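Putative enoyl-CoA hydratase/isomerase (Bordetella parapertussis, PDB 3ISA) probably acts as an enoyl-CoA hydratase or isomerase of the crotonase family, working on acyl-CoA thioesters. Local coordinates at residues P25-A30 against G66-D71. Sequence-based numbering, arbitrary orientation. Where two conformers were deposited one is given.
Sequences PEKRNA and GFDFTD. With GOL (glycerol), chain B.
Ala30 packs its methyl group against Asp68, with the two CB atoms 3.7 Å apart. The same alanine lies close to the backbone of Gly66: Ala30 CA makes a CA-H...O contact with Gly66 O at 3.2 Å. Just past Ala30, Leu31 shares backbone hydrogen bonds with Gly66 and with Asp68. Lys27 and Thr70 reach toward each other tip to tip, and the lysine chain packs loosely, with Lys27 CD 4.0 Å from Thr70 OG1.

Polar links surround the Asp68 carboxylate. Its CG stands anti to the backbone N (chi1 -165°), which leaves OD1 near the following residues. OD1 closes an Asx turn by accepting from Thr70 N, which approaches from above the carboxylate plane. It also accepts from Thr70 OG1 at 2.7 Å, through its syn lone pair. These two bonds help fix the rotation of the carboxylate. OD2 forms a salt bridge with Arg24. One water bridges the segments, donating to Asp68 OD2 and accepting from Lys27 NZ.

A glycerol, probably from the crystallisation liquor, joins the two loops. Arg28 NE gives a nearly straight bond to glycerol O1 in the guanidinium plane (3.0 Å, 168°). Arg28 NH2 donates a more bent hydrogen bond to glycerol O2 at 2.8 Å (136°). From 66-71, Phe69 N donates to glycerol O3, which also sits at the edge of the Phe69 ring.

The loops follow strands 17-22 and 53-58, two parallel neighbours in the main sheet of the crotonase fold. In relatives, the equivalent loops help line the acyl-CoA site, so the glycerol may occupy part of that pocket.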
ATOM      1  N   PRO D  25      28.112  -5.091  32.606  1.00 25.00           N
ATOM      2  CA  PRO D  25      28.884  -3.845  32.616  1.00 27.37           C
ATOM      3  C   PRO D  25      30.392  -3.995  32.346  1.00 28.29           C
ATOM      4  O   PRO D  25      31.056  -3.001  32.088  1.00 37.97           O
ATOM      5  CB  PRO D  25      28.627  -3.285  34.018  1.00 26.51           C
ATOM      6  CG  PRO D  25      28.412  -4.500  34.862  1.00 29.63           C
ATOM      7  CD  PRO D  25      27.661  -5.462  33.967  1.00 25.44           C
ATOM      8  N   GLU D  26      30.921  -5.220  32.389  1.00 27.00           N
ATOM      9  CA  GLU D  26      32.329  -5.467  32.042  1.00 33.38           C
ATOM     10  C   GLU D  26      32.499  -5.689  30.535  1.00 33.49           C
ATOM     11  O   GLU D  26      33.628  -5.749  30.035  1.00 32.16           O
ATOM     12  CB  GLU D  26      32.901  -6.664  32.826  1.00 29.33           C
ATOM     13  CG  GLU D  26      32.696  -6.595  34.354  1.00 49.64           C
ATOM     14  CD  GLU D  26      33.234  -5.304  34.971  1.00 63.51           C
ATOM     15  OE1 GLU D  26      34.473  -5.122  34.979  1.00 74.56           O
ATOM     16  OE2 GLU D  26      32.421  -4.474  35.454  1.00 61.17           O
ATOM     17  N   LYS D  27      31.368  -5.823  29.831  1.00 30.35           N
ATOM     18  CA  LYS D  27      31.344  -6.035  28.381  0.50 27.69           C
ATOM     19  C   LYS D  27      30.577  -4.916  27.655  1.00 27.76           C
ATOM     20  O   LYS D  27      30.093  -5.120  26.545  1.00 25.51           O
ATOM     21  CB  LYS D  27      30.730  -7.406  28.045  0.50 25.88           C
ATOM     22  CG  LYS D  27      31.628  -8.621  28.327  0.50 28.80           C
ATOM     23  CD  LYS D  27      32.556  -8.940  27.154  0.50 32.30           C
ATOM     24  CE  LYS D  27      33.606 -10.003  27.510  0.50 26.19           C
ATOM     25  NZ  LYS D  27      33.053 -11.374  27.649  0.50 28.94           N
ATOM     26  N   ARG D  28      30.477  -3.739  28.292  1.00 24.86           N
ATOM     27  CA  ARG D  28      29.804  -2.542  27.747  1.00 25.81           C
ATOM     28  C   ARG D  28      28.337  -2.813  27.369  1.00 19.95           C
ATOM     29  O   ARG D  28      27.801  -2.223  26.430  1.00 22.75           O
ATOM     30  CB  ARG D  28      30.571  -1.962  26.543  1.00 24.54           C
ATOM     31  CG  ARG D  28      32.064  -1.722  26.774  1.00 29.95           C
ATOM     32  CD  ARG D  28      32.744  -1.137  25.535  1.00 26.29           C
ATOM     33  NE  ARG D  28      32.750  -2.068  24.402  1.00 27.67           N
ATOM     34  CZ  ARG D  28      32.742  -1.698  23.122  1.00 32.75           C
ATOM     35  NH1 ARG D  28      32.734  -0.411  22.787  1.00 34.98           N
ATOM     36  NH2 ARG D  28      32.744  -2.620  22.173  1.00 31.49           N
ATOM     37  N   ASN D  29      27.716  -3.724  28.124  1.00 20.98           N
ATOM     38  CA  ASN D  29      26.340  -4.163  27.912  1.00 18.25           C
ATOM     39  C   ASN D  29      26.081  -4.657  26.488  1.00 18.39           C
ATOM     40  O   ASN D  29      24.996  -4.446  25.932  1.00 19.35           O
ATOM     41  CB  ASN D  29      25.348  -3.069  28.343  1.00 19.84           C
ATOM     42  CG  ASN D  29      25.331  -2.850  29.871  1.00 22.82           C
ATOM     43  OD1 ASN D  29      25.552  -3.784  30.646  1.00 21.28           O
ATOM     44  ND2 ASN D  29      25.058  -1.627  30.294  1.00 19.49           N
ATOM     45  N   ALA D  30      27.088  -5.317  25.918  1.00 21.53           N
ATOM     46  CA  ALA D  30      27.007  -5.820  24.557  1.00 18.90           C
ATOM     47  C   ALA D  30      26.002  -6.969  24.502  1.00 19.17           C
ATOM     48  O   ALA D  30      25.806  -7.690  25.474  1.00 18.71           O
ATOM     49  CB  ALA D  30      28.369  -6.274  24.044  1.00 17.50           C
ATOM     50  N   GLY D  66      25.844  -2.658  21.680  1.00 18.97           N
ATOM     51  CA  GLY D  66      25.253  -3.408  20.571  1.00 22.15           C
ATOM     52  C   GLY D  66      25.774  -4.830  20.485  1.00 21.02           C
ATOM     53  O   GLY D  66      26.161  -5.387  21.486  1.00 18.62           O
ATOM     54  N   PHE D  67      25.793  -5.400  19.279  1.00 19.70           N
ATOM     55  CA  PHE D  67      26.178  -6.796  19.050  1.00 21.52           C
ATOM     56  C   PHE D  67      27.517  -7.147  19.733  1.00 21.13           C
ATOM     57  O   PHE D  67      28.515  -6.434  19.584  1.00 19.14           O
ATOM     58  CB  PHE D  67      26.277  -7.033  17.542  1.00 15.61           C
ATOM     59  CG  PHE D  67      26.392  -8.479  17.143  1.00 17.48           C
ATOM     60  CD1 PHE D  67      25.242  -9.224  16.884  1.00 19.75           C
ATOM     61  CD2 PHE D  67      27.642  -9.082  16.963  1.00 21.87           C
ATOM     62  CE1 PHE D  67      25.328 -10.559  16.487  1.00 25.60           C
ATOM     63  CE2 PHE D  67      27.740 -10.433  16.555  1.00 19.67           C
ATOM     64  CZ  PHE D  67      26.576 -11.160  16.318  1.00 21.37           C
ATOM     65  N   ASP D  68      27.502  -8.214  20.521  1.00 18.49           N
ATOM     66  CA  ASP D  68      28.711  -8.713  21.169  1.00 17.33           C
ATOM     67  C   ASP D  68      29.593  -9.453  20.163  1.00 17.29           C
ATOM     68  O   ASP D  68      29.292 -10.589  19.767  1.00 22.81           O
ATOM     69  CB  ASP D  68      28.367  -9.611  22.371  1.00 18.94           C
ATOM     70  CG  ASP D  68      29.579  -9.848  23.280  1.00 28.14           C
ATOM     71  OD1 ASP D  68      30.706  -9.569  22.822  1.00 21.72           O
ATOM     72  OD2 ASP D  68      29.413 -10.296  24.437  1.00 26.76           O
ATOM     73  N   PHE D  69      30.685  -8.806  19.757  1.00 20.74           N
ATOM     74  CA  PHE D  69      31.622  -9.393  18.786  1.00 25.88           C
ATOM     75  C   PHE D  69      32.685 -10.341  19.379  1.00 27.34           C
ATOM     76  O   PHE D  69      33.480 -10.912  18.622  1.00 28.18           O
ATOM     77  CB  PHE D  69      32.312  -8.304  17.958  1.00 26.64           C
ATOM     78  CG  PHE D  69      31.395  -7.593  17.010  1.00 25.28           C
ATOM     79  CD1 PHE D  69      30.982  -8.209  15.839  1.00 21.17           C
ATOM     80  CD2 PHE D  69      30.934  -6.312  17.300  1.00 26.27           C
ATOM     81  CE1 PHE D  69      30.129  -7.547  14.943  1.00 30.08           C
ATOM     82  CE2 PHE D  69      30.086  -5.645  16.416  1.00 31.65           C
ATOM     83  CZ  PHE D  69      29.684  -6.275  15.236  1.00 27.25           C
ATOM     84  N   THR D  70      32.700 -10.496  20.705  1.00 24.28           N
ATOM     85  CA  THR D  70      33.571 -11.474  21.379  1.00 26.09           C
ATOM     86  C   THR D  70      33.367 -12.863  20.789  1.00 28.33           C
ATOM     87  O   THR D  70      32.241 -13.359  20.739  1.00 31.56           O
ATOM     88  CB  THR D  70      33.281 -11.531  22.897  1.00 27.89           C
ATOM     89  OG1 THR D  70      33.257 -10.200  23.420  1.00 23.73           O
ATOM     90  CG2 THR D  70      34.340 -12.380  23.664  1.00 30.61           C
ATOM     91  N   ASP D  71      34.451 -13.482  20.328  1.00 32.19           N
ATOM     92  CA  ASP D  71      34.380 -14.845  19.751  1.00 39.70           C
ATOM     93  C   ASP D  71      33.438 -14.992  18.527  1.00 35.93           C
ATOM     94  O   ASP D  71      32.897 -16.081  18.279  1.00 37.60           O
ATOM     95  CB  ASP D  71      34.041 -15.906  20.828  1.00 43.23           C
ATOM     96  CG  ASP D  71      34.981 -15.857  22.030  1.00 56.76           C
ATOM     97  OD1 ASP D  71      36.220 -15.885  21.843  1.00 57.85           O
ATOM     98  OD2 ASP D  71      34.471 -15.806  23.171  1.00 64.37           O
TER
HETATM   99  C1  GOL B   1      32.742  -6.327  24.393  1.00 42.01           C
HETATM  100  O1  GOL B   1      33.146  -5.039  24.805  1.00 45.80           O
HETATM  101  C2  GOL B   1      31.970  -6.250  23.079  1.00 41.59           C
HETATM  102  O2  GOL B   1      31.356  -4.989  22.905  1.00 47.21           O
HETATM  103  C3  GOL B   1      32.873  -6.526  21.890  1.00 42.93           C
HETATM  104  O3  GOL B   1      32.060  -6.518  20.738  1.00 29.78           O
HETATM  105  O   HOH W   1      31.310 -11.847  25.585  1.00 34.54           O